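Local coordinates for protein oxidoreductase (Ralstonia eutropha, PDB 3HJ9) that binds flavin mononucleotide and is probably an FMN-dependent oxidoreductase of the nitroreductase family, at residues V96-P101 with A135-V140. Residues are numbered along the deposited sequence; the frame is centred on the assembly and turned at random.
Sequences VYVALP and APLDLV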
# COMPACT_ATOMS: atom_id res chain seq x y z
N VAL A 96 13.17 -1.12 -5.61
CA VAL A 96 12.88 0.26 -5.80
C VAL A 96 14.02 0.90 -6.55
O VAL A 96 15.17 0.83 -6.12
CB VAL A 96 12.62 0.97 -4.46
CG1 VAL A 96 12.41 2.45 -4.73
CG2 VAL A 96 11.41 0.37 -3.80
N TYR A 97 13.68 1.55 -7.64
CA TYR A 97 14.61 2.28 -8.47
C TYR A 97 14.31 3.74 -8.27
O TYR A 97 13.17 4.10 -7.99
CB TYR A 97 14.46 1.90 -9.95
CG TYR A 97 15.05 0.56 -10.29
CD1 TYR A 97 14.38 -0.62 -9.98
CD2 TYR A 97 16.29 0.46 -10.93
CE1 TYR A 97 14.91 -1.86 -10.30
CE2 TYR A 97 16.84 -0.76 -11.25
CZ TYR A 97 16.15 -1.94 -10.91
OH TYR A 97 16.70 -3.14 -11.22
N VAL A 98 15.32 4.58 -8.47
CA VAL A 98 15.18 6.03 -8.31
C VAL A 98 15.72 6.73 -9.55
O VAL A 98 16.91 6.56 -9.86
CB VAL A 98 15.97 6.57 -7.06
CG1 VAL A 98 15.52 7.96 -6.72
CG2 VAL A 98 15.82 5.67 -5.85
N ALA A 99 14.88 7.49 -10.25
CA ALA A 99 15.33 8.29 -11.41
C ALA A 99 15.70 9.66 -10.87
O ALA A 99 14.81 10.39 -10.41
CB ALA A 99 14.25 8.40 -12.49
N LEU A 100 17.00 9.96 -10.85
CA LEU A 100 17.52 11.27 -10.48
C LEU A 100 18.05 11.93 -11.75
O LEU A 100 18.29 11.24 -12.77
CB LEU A 100 18.65 11.14 -9.48
CG LEU A 100 18.27 10.65 -8.09
CD1 LEU A 100 19.52 10.13 -7.37
CD2 LEU A 100 17.51 11.74 -7.29
N PRO A 101 18.26 13.27 -11.72
CA PRO A 101 18.87 13.91 -12.91
C PRO A 101 20.27 13.35 -13.26
O PRO A 101 20.63 13.31 -14.43
CB PRO A 101 18.96 15.39 -12.51
CG PRO A 101 18.00 15.61 -11.40
CD PRO A 101 17.86 14.25 -10.69
N ALA A 135 9.51 16.71 -11.66
CA ALA A 135 9.86 16.73 -10.24
C ALA A 135 11.34 16.31 -10.04
O ALA A 135 11.93 15.73 -10.94
CB ALA A 135 8.95 15.81 -9.46
N PRO A 136 11.93 16.60 -8.86
CA PRO A 136 13.32 16.24 -8.59
C PRO A 136 13.66 14.77 -8.71
O PRO A 136 14.79 14.45 -9.04
CB PRO A 136 13.53 16.72 -7.15
CG PRO A 136 12.49 17.68 -6.89
CD PRO A 136 11.35 17.41 -7.78
N LEU A 137 12.70 13.89 -8.43
CA LEU A 137 12.92 12.45 -8.56
C LEU A 137 11.64 11.65 -8.81
O LEU A 137 10.54 12.15 -8.56
CB LEU A 137 13.66 11.91 -7.33
CG LEU A 137 12.95 11.70 -5.99
CD1 LEU A 137 12.18 10.40 -5.94
CD2 LEU A 137 13.98 11.72 -4.86
N ASP A 138 11.80 10.44 -9.36
CA ASP A 138 10.72 9.47 -9.49
C ASP A 138 11.20 8.18 -8.83
O ASP A 138 12.33 7.76 -9.04
CB ASP A 138 10.43 9.06 -10.95
CG ASP A 138 9.68 10.08 -11.76
OD1 ASP A 138 9.05 11.01 -11.21
OD2 ASP A 138 9.70 9.90 -13.01
N LEU A 139 10.34 7.54 -8.05
CA LEU A 139 10.60 6.16 -7.62
C LEU A 139 9.90 5.21 -8.62
O LEU A 139 8.79 5.51 -9.04
CB LEU A 139 10.05 5.88 -6.25
CG LEU A 139 10.61 6.72 -5.12
CD1 LEU A 139 9.89 6.27 -3.81
CD2 LEU A 139 12.14 6.62 -5.05
N VAL A 140 10.56 4.12 -9.05
CA VAL A 140 9.89 3.04 -9.83
C VAL A 140 9.92 1.74 -9.02
O VAL A 140 11.02 1.27 -8.60
CB VAL A 140 10.50 2.79 -11.20
CG1 VAL A 140 9.58 1.87 -12.00
CG2 VAL A 140 10.71 4.10 -11.92
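Val140, Ala99 and Tyr97 give up the most surface where strands 96-100 and 137-140 run antiparallel side by side. Tyr97 and Val140 form a hydrogen-bonded pair, gripped by two backbone bonds. Tyr97 N reaches Val140 O at 2.8 Å, nearly straight at 171° and in the carbonyl plane. Val140 N returns a bond to Tyr97 O, tilted 34° from the plane of the Tyr97 carbonyl. The two side chains leave on the same face of the sheet and meet through their CB atoms. The end of the Tyr97 side chain leads off the second strand and touches Lys117, Met197 and Leu199. Its CG lies beside its own backbone N (chi1 -76°), and this leaves Val140 O near the ring plane, at the edge. Ala99 and Asp138 form the next hydrogen-bonded pair on this face. Ala99 N binds Asp138 O at 2.8 Å, and Asp138 N returns to Ala99 O at a longer 3.2 Å, on a lone pair. The methyl of Ala99 packs against Asp138 CB at 4.2 Å. The Asp138 carboxylate is buried but satisfied: OD1 bonds to Thr210 OG1 and OD2 to Ser124 N. Val98 and Leu139, a non-hydrogen-bonded pair, point to the other face. Their side chains lie alongside each other, with Leu139 CD2 against both methyls of Val98, 3.9 Å from CG2. Leu69 of helix 62-73 touches both residues. Where strand 94-100 ends and strand 137-144 begins, Leu100 CD2 lies 3.9 Å from Leu137 CB, the two side chains pointing the same way. Strands 103-108 and 203-212 continue the sheet on the outer sides of this pair. This is a buried contact between adjacent central strands of the antiparallel sheet, covered on the Val98 and Leu139 face by helix 62-73, in the alpha+beta fold of the nitroreductase family.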